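Side-chain contacts in UPF0270 protein PA3463 (Pseudomonas aeruginosa, PDB 1Y0N), which is of unknown function and belongs to the uncharacterised UPF0270 family of small proteins: residues T14-N17 against L18-D21; L36-R39 against V40-R44; A43-A46 against L47-E51. One frame throughout, in Å; residues are numbered along the deposited sequence.

Overall arrangement
All three contacts are local ones along helices. Contact 1 lies in helix 12-24, while contacts 2 and 3 follow one another on helix 36-48 and share Ala-43 and Arg-44. The centres of contacts 1 and 2 are about 10 Å apart, those of contacts 2 and 3 likewise, and those of contacts 1 and 3 about 13 Å. The two helices meet through Leu-19, whose CD2 lies 3.6 Å from Ala-43 CB and 3.7 Å from Leu-47 CD1, and through a probable hydrogen bond between Asn-16 and Arg-44. No active site is known; glycerol, probably from the crystallisation liquor, lies near Arg-42 and binds Glu-51.

Contact 1 of 3, residues T14-N17 against L18-D21; sequences TLNN and LLED
Leu-15 and Leu-19, one helical turn apart, meet where CG of Leu-15 rests 4.0 Å from CD1 of Leu-19. Leu-15 has CG anti to the backbone N (chi1 -180°), beside its carbonyl carbon, which carries the branch towards the following turn and lets CD1 also touch Leu-19. The two side chains cross obliquely, and both are buried, as suits branched, wholly apolar residues on the inner side of a helix.

The main-chain polar groups are satisfied in regular helical fashion. Leu-18 N donates a hydrogen bond to Thr-14 O at 3.0 Å. Leu-19 N reaches Leu-15 O at 2.9 Å, Glu-20 N reaches Asn-16 O at 3.0 Å, and Asp-21 N reaches Asn-17 O at 2.9 Å. Further on, Glu-20 O is hydrogen-bonded with OG1 of Thr-24. The apolar chains lie close to the carbonyl acceptors too: Leu-18 CG is 3.3 Å from Thr-14 O, and Leu-19 CG packs beside Leu-15 O.

Among the side chains, the amide oxygen of Asn-16 has its partner on the next helix, where NH2 of Arg-44 is a hydrogen-bond donor. A short neutral amide suits this place, offering an acceptor to the arginine at the margin of the buried leucines. Glu-20 and Asp-21 are exposed, as suits their carboxylates, though Glu-20 brushes Leu-36 of helix 36-48. At the start of the segment, Thr-14 N is bonded to the side chain of Glu-11.

Helix 12-24 thus turns its leucines inward. Leu-15 lies on Ile-54 of strand 52-56, Leu-18 reaches Ile-54 as well as Cys-63 and Leu-65 of strand 63-67, and Leu-19 touches Leu-65 and also Ala-43, Arg-44 and Leu-47 of helix 36-48.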
loop_
_atom_site.group_PDB
_atom_site.type_symbol
_atom_site.label_atom_id
_atom_site.label_comp_id
_atom_site.label_asym_id
_atom_site.label_seq_id
_atom_site.Cartn_x
_atom_site.Cartn_y
_atom_site.Cartn_z
ATOM N N THR A 14 -6.877 1.115 9.223
ATOM C CA THR A 14 -6.457 0.048 8.367
ATOM C C THR A 14 -5.250 0.552 7.546
ATOM O O THR A 14 -4.325 -0.178 7.404
ATOM C CB THR A 14 -7.589 -0.691 7.492
ATOM O OG1 THR A 14 -7.711 -0.094 6.185
ATOM C CG2 THR A 14 -8.946 -0.764 8.173
ATOM N N LEU A 15 -5.248 1.801 7.076
ATOM C CA LEU A 15 -4.067 2.313 6.333
ATOM C C LEU A 15 -2.769 2.256 7.168
ATOM O O LEU A 15 -1.709 1.909 6.658
ATOM C CB LEU A 15 -4.276 3.727 5.763
ATOM C CG LEU A 15 -3.110 4.358 4.964
ATOM C CD1 LEU A 15 -2.532 3.447 3.846
ATOM C CD2 LEU A 15 -3.521 5.657 4.333
ATOM N N ASN A 16 -2.867 2.584 8.462
ATOM C CA ASN A 16 -1.671 2.597 9.347
ATOM C C ASN A 16 -1.092 1.250 9.513
ATOM O O ASN A 16 0.129 1.099 9.458
ATOM C CB ASN A 16 -1.957 3.225 10.729
ATOM C CG ASN A 16 -2.344 4.684 10.620
ATOM O OD1 ASN A 16 -1.935 5.366 9.677
ATOM N ND2 ASN A 16 -3.180 5.165 11.567
ATOM N N ASN A 17 -1.984 0.272 9.707
ATOM C CA ASN A 17 -1.638 -1.133 9.808
ATOM C C ASN A 17 -0.999 -1.639 8.492
ATOM O O ASN A 17 -0.014 -2.347 8.527
ATOM C CB ASN A 17 -2.885 -2.020 10.126
ATOM C CG ASN A 17 -3.499 -1.773 11.534
ATOM O OD1 ASN A 17 -2.808 -1.409 12.476
ATOM N ND2 ASN A 17 -4.814 -1.999 11.655
ATOM N N LEU A 18 -1.585 -1.298 7.347
ATOM C CA LEU A 18 -0.971 -1.649 6.021
ATOM C C LEU A 18 0.458 -1.028 5.871
ATOM O O LEU A 18 1.371 -1.678 5.363
ATOM C CB LEU A 18 -1.869 -1.154 4.846
ATOM C CG LEU A 18 -3.332 -1.636 4.612
ATOM C CD1 LEU A 18 -3.910 -1.116 3.302
ATOM C CD2 LEU A 18 -3.425 -3.105 4.556
ATOM N N LEU A 19 0.620 0.232 6.303
ATOM C CA LEU A 19 1.926 0.913 6.210
ATOM C C LEU A 19 2.968 0.230 7.074
ATOM O O LEU A 19 4.070 -0.031 6.626
ATOM C CB LEU A 19 1.807 2.407 6.583
ATOM C CG LEU A 19 1.177 3.276 5.497
ATOM C CD1 LEU A 19 0.692 4.579 6.142
ATOM C CD2 LEU A 19 2.169 3.561 4.380
ATOM N N GLU A 20 2.593 -0.084 8.324
ATOM C CA GLU A 20 3.448 -0.815 9.253
ATOM C C GLU A 20 3.806 -2.195 8.731
ATOM O O GLU A 20 5.002 -2.557 8.738
ATOM C CB GLU A 20 2.810 -0.837 10.673
ATOM C CG GLU A 20 3.518 -1.744 11.621
ATOM C CD GLU A 20 3.248 -1.416 13.097
ATOM O OE1 GLU A 20 2.366 -0.534 13.407
ATOM O OE2 GLU A 20 3.964 -2.069 13.917
ATOM N N ASP A 21 2.817 -2.948 8.216
ATOM C CA ASP A 21 3.103 -4.252 7.571
ATOM C C ASP A 21 4.149 -4.097 6.488
ATOM O O ASP A 21 5.126 -4.834 6.438
ATOM C CB ASP A 21 1.840 -4.880 6.944
ATOM C CG ASP A 21 0.842 -5.361 8.008
ATOM O OD1 ASP A 21 1.222 -5.398 9.191
ATOM O OD2 ASP A 21 -0.326 -5.657 7.654
#

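Contact 2 of 3, residues L36-R39 against V40-R44; sequences LDVR and VERAR
Val-38 and Arg-42 meet with the valine lying over one face of the guanidinium group. Its CG1 stands 4.0 Å above that plane, offset towards the rim, with NE as the nearest atom. Arg-42 runs extended from CG to NE at a slant to the valine, its CG passing 3.3 Å from Val-38 O on the way. A long, flexible arginine suits this surface position, since its flat end can lie against a methyl group while remaining exposed.

On another side of the helix Leu-36 and Val-40 make an apolar pair, with CG of the leucine 4.2 Å from CG2 of the valine. That methyl is anti to its own carbonyl carbon, beside the backbone N, and therefore points back along the helix to Leu-36, where it also packs at 3.3 Å from Leu-36 O. Leu-36 has a second role: its CD1 lies 3.6 Å above one face of the Arg-39 guanidinium, whose chain bends at chi3. NE of that arginine makes a weak hydrogen bond to Thr-34 O just before the helix.

Asp-37 OD2 and Glu-41 OE2 are 4.7 Å apart, probably like charges that would tend to repel. Glu-41 bends at chi2, and its OE2 makes a long, weak ion pair with NE of Arg-44, whose NH2 is hydrogen-bonded to Asn-16 OD1 on helix 12-24.

Backbone bonds, from Val-40 N to Leu-36 O through Ala-43 N to Arg-39 O, hold the first turns of an amphipathic alpha-helix, with Leu-36, Ala-43 and Arg-44 meeting helix 12-24 and most other charged groups on the exposed side.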
loop_
_atom_site.group_PDB
_atom_site.type_symbol
_atom_site.label_atom_id
_atom_site.label_comp_id
_atom_site.label_asym_id
_atom_site.label_seq_id
_atom_site.Cartn_x
_atom_site.Cartn_y
_atom_site.Cartn_z
ATOM N N LEU A 36 10.683 3.098 13.135
ATOM C CA LEU A 36 9.444 2.685 12.465
ATOM C C LEU A 36 8.664 3.825 11.849
ATOM O O LEU A 36 8.228 3.736 10.691
ATOM C CB LEU A 36 8.489 2.006 13.435
ATOM C CG LEU A 36 7.319 1.283 12.764
ATOM C CD1 LEU A 36 7.809 0.239 11.697
ATOM C CD2 LEU A 36 6.423 0.561 13.832
ATOM N N ASP A 37 8.424 4.841 12.663
ATOM C CA ASP A 37 7.641 5.966 12.272
ATOM C C ASP A 37 8.225 6.745 11.056
ATOM O O ASP A 37 7.467 7.199 10.220
ATOM C CB ASP A 37 7.383 6.871 13.497
ATOM C CG ASP A 37 7.166 8.296 13.123
ATOM O OD1 ASP A 37 8.170 9.073 13.159
ATOM O OD2 ASP A 37 6.015 8.656 12.769
ATOM N N VAL A 38 9.550 6.893 11.006
ATOM C CA VAL A 38 10.240 7.464 9.870
ATOM C C VAL A 38 10.017 6.603 8.577
ATOM O O VAL A 38 9.766 7.117 7.474
ATOM C CB VAL A 38 11.753 7.607 10.166
ATOM C CG1 VAL A 38 12.516 7.834 8.942
ATOM C CG2 VAL A 38 12.006 8.705 11.234
ATOM N N ARG A 39 10.176 5.314 8.730
ATOM C CA ARG A 39 9.955 4.403 7.611
ATOM C C ARG A 39 8.516 4.477 7.124
ATOM O O ARG A 39 8.285 4.451 5.933
ATOM C CB ARG A 39 10.355 2.990 8.033
ATOM C CG ARG A 39 11.872 2.740 8.012
ATOM C CD ARG A 39 12.129 1.272 8.351
ATOM N NE ARG A 39 11.891 1.093 9.772
ATOM C CZ ARG A 39 11.653 -0.056 10.400
ATOM N NH1 ARG A 39 11.573 -1.215 9.763
ATOM N NH2 ARG A 39 11.478 -0.033 11.710
ATOM N N VAL A 40 7.557 4.588 8.054
ATOM C CA VAL A 40 6.153 4.712 7.726
ATOM C C VAL A 40 5.926 6.027 6.959
ATOM O O VAL A 40 5.175 6.056 5.976
ATOM C CB VAL A 40 5.207 4.578 9.012
ATOM C CG1 VAL A 40 3.745 5.006 8.726
ATOM C CG2 VAL A 40 5.218 3.097 9.577
ATOM N N GLU A 41 6.556 7.122 7.423
ATOM C CA GLU A 41 6.379 8.402 6.729
ATOM C C GLU A 41 6.971 8.361 5.303
ATOM O O GLU A 41 6.413 8.981 4.401
ATOM C CB GLU A 41 7.007 9.583 7.525
ATOM C CG GLU A 41 6.210 10.091 8.662
ATOM C CD GLU A 41 4.898 10.778 8.218
ATOM O OE1 GLU A 41 4.794 11.381 7.096
ATOM O OE2 GLU A 41 3.955 10.673 9.021
ATOM N N ARG A 42 8.090 7.684 5.140
ATOM C CA ARG A 42 8.677 7.496 3.829
ATOM C C ARG A 42 7.691 6.715 2.952
ATOM O O ARG A 42 7.514 7.008 1.781
ATOM C CB ARG A 42 9.971 6.709 3.868
ATOM C CG ARG A 42 11.170 7.380 4.492
ATOM C CD ARG A 42 12.326 6.439 4.410
ATOM N NE ARG A 42 13.497 7.107 4.977
ATOM C CZ ARG A 42 14.576 6.475 5.409
ATOM N NH1 ARG A 42 14.632 5.146 5.347
ATOM N NH2 ARG A 42 15.604 7.156 5.900
ATOM N N ALA A 43 7.026 5.714 3.528
ATOM C CA ALA A 43 6.035 4.930 2.749
ATOM C C ALA A 43 4.760 5.759 2.375
ATOM O O ALA A 43 4.152 5.580 1.311
ATOM C CB ALA A 43 5.697 3.634 3.529
ATOM N N ARG A 44 4.332 6.643 3.271
ATOM C CA ARG A 44 3.209 7.510 3.026
ATOM C C ARG A 44 3.508 8.477 1.867
ATOM O O ARG A 44 2.605 8.820 1.124
ATOM C CB ARG A 44 2.870 8.402 4.227
ATOM C CG ARG A 44 2.140 7.790 5.363
ATOM C CD ARG A 44 1.675 8.869 6.434
ATOM N NE ARG A 44 1.270 8.151 7.625
ATOM C CZ ARG A 44 0.085 7.571 7.791
ATOM N NH1 ARG A 44 -0.843 7.622 6.826
ATOM N NH2 ARG A 44 -0.155 6.909 8.930
#

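Contact 3 of 3, residues A43-A46 against L47-E51; sequences ARHA and LRRGE
His-45 sets its CG anti to the backbone N (chi1 -169°), beside the carbonyl carbon, which swings the imidazole towards the following turn, where two arginines meet it. Arg-49 places CG beside its own backbone N, which directs it back over one face of the ring. Its CG sits 4.1 Å from the ring centroid, 19° off the normal, a CH-pi contact, while CD lies 3.4 Å from His-45 NE2.

Arg-48 comes to the ring at its edge instead. Bent at chi3, it brings NH2 into the imidazole plane for a weak hydrogen bond to ND1 at 3.4 Å, with the ring and guanidinium planes 66° apart. One face of that guanidinium lies over His-45 CA and Arg-44 O.

Past the ring, Arg-49 turns at chi3 to grip Glu-51 side-on. NE bonds to OE1 and NH2 to OE2, each at 2.9 Å, both oxygens being met from above the carboxylate plane. This two-pronged salt bridge probably fixes the rotation of the guanidinium, and OE1 also binds a glycerol molecule. Long basic and acidic chains suit an exposed helix end, whereas Leu-47 is buried, packing on Leu-19, Ala-52 and Ile-54.

At the helix end Ala-46 O accepts a hydrogen bond from Glu-51 N at 2.9 Å, and Gly-50 N returns to Leu-47 O. Gly-50 has positive phi, which a residue lacking a side chain adopts easily. Together these two bonds form a Schellman motif, the C-terminal cap that closes helix 36-48 and turns the chain into strand 52-56.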
loop_
_atom_site.group_PDB
_atom_site.type_symbol
_atom_site.label_atom_id
_atom_site.label_comp_id
_atom_site.label_asym_id
_atom_site.label_seq_id
_atom_site.Cartn_x
_atom_site.Cartn_y
_atom_site.Cartn_z
ATOM N N ALA A 43 7.026 5.714 3.528
ATOM C CA ALA A 43 6.035 4.930 2.749
ATOM C C ALA A 43 4.760 5.759 2.375
ATOM O O ALA A 43 4.152 5.580 1.311
ATOM C CB ALA A 43 5.697 3.634 3.529
ATOM N N ARG A 44 4.332 6.643 3.271
ATOM C CA ARG A 44 3.209 7.510 3.026
ATOM C C ARG A 44 3.508 8.477 1.867
ATOM O O ARG A 44 2.605 8.820 1.124
ATOM C CB ARG A 44 2.870 8.402 4.227
ATOM C CG ARG A 44 2.140 7.790 5.363
ATOM C CD ARG A 44 1.675 8.869 6.434
ATOM N NE ARG A 44 1.270 8.151 7.625
ATOM C CZ ARG A 44 0.085 7.571 7.791
ATOM N NH1 ARG A 44 -0.843 7.622 6.826
ATOM N NH2 ARG A 44 -0.155 6.909 8.930
ATOM N N HIS A 45 4.729 8.982 1.830
ATOM C CA HIS A 45 5.186 9.849 0.721
ATOM C C HIS A 45 5.158 9.062 -0.599
ATOM O O HIS A 45 4.721 9.585 -1.627
ATOM C CB HIS A 45 6.590 10.334 0.997
ATOM C CG HIS A 45 7.055 11.411 0.066
ATOM N ND1 HIS A 45 6.441 12.633 -0.024
ATOM C CD2 HIS A 45 8.110 11.452 -0.787
ATOM C CE1 HIS A 45 7.089 13.386 -0.896
ATOM N NE2 HIS A 45 8.090 12.683 -1.390
ATOM N N ALA A 46 5.655 7.829 -0.546
ATOM C CA ALA A 46 5.681 6.912 -1.699
ATOM C C ALA A 46 4.230 6.692 -2.188
ATOM O O ALA A 46 3.974 6.705 -3.409
ATOM C CB ALA A 46 6.332 5.607 -1.327
ATOM N N LEU A 47 3.260 6.578 -1.243
ATOM C CA LEU A 47 1.825 6.453 -1.640
ATOM C C LEU A 47 1.315 7.727 -2.306
ATOM O O LEU A 47 0.605 7.685 -3.389
ATOM C CB LEU A 47 0.920 6.148 -0.415
ATOM C CG LEU A 47 0.959 4.734 0.160
ATOM C CD1 LEU A 47 0.204 4.883 1.485
ATOM C CD2 LEU A 47 0.216 3.823 -0.864
ATOM N N ARG A 48 1.683 8.871 -1.699
ATOM C CA ARG A 48 1.373 10.175 -2.317
ATOM C C ARG A 48 1.997 10.371 -3.720
ATOM O O ARG A 48 1.394 11.014 -4.601
ATOM C CB ARG A 48 1.742 11.384 -1.420
ATOM C CG ARG A 48 0.817 11.478 -0.162
ATOM C CD ARG A 48 1.100 12.760 0.650
ATOM N NE ARG A 48 2.501 12.865 1.072
ATOM C CZ ARG A 48 2.946 12.601 2.314
ATOM N NH1 ARG A 48 2.123 12.125 3.246
ATOM N NH2 ARG A 48 4.236 12.790 2.594
ATOM N N ARG A 49 3.193 9.856 -3.917
ATOM C CA ARG A 49 3.864 9.973 -5.256
ATOM C C ARG A 49 3.389 8.869 -6.268
ATOM O O ARG A 49 3.837 8.811 -7.441
ATOM C CB ARG A 49 5.381 9.874 -5.069
ATOM C CG ARG A 49 6.061 11.067 -4.297
ATOM C CD ARG A 49 7.507 10.833 -4.226
ATOM N NE ARG A 49 7.991 10.528 -5.553
ATOM C CZ ARG A 49 8.330 11.432 -6.493
ATOM N NH1 ARG A 49 8.374 12.740 -6.209
ATOM N NH2 ARG A 49 8.650 10.995 -7.703
ATOM N N GLY A 50 2.514 7.998 -5.812
ATOM C CA GLY A 50 2.074 6.826 -6.581
ATOM C C GLY A 50 3.126 5.788 -6.869
ATOM O O GLY A 50 2.925 4.934 -7.745
ATOM N N GLU A 51 4.224 5.801 -6.108
ATOM C CA GLU A 51 5.291 4.808 -6.277
ATOM C C GLU A 51 5.092 3.545 -5.436
ATOM O O GLU A 51 5.735 2.559 -5.686
ATOM C CB GLU A 51 6.666 5.476 -6.036
ATOM C CG GLU A 51 6.858 6.578 -7.173
ATOM C CD GLU A 51 8.073 7.531 -6.960
ATOM O OE1 GLU A 51 8.536 7.672 -5.773
ATOM O OE2 GLU A 51 8.525 8.125 -7.996
#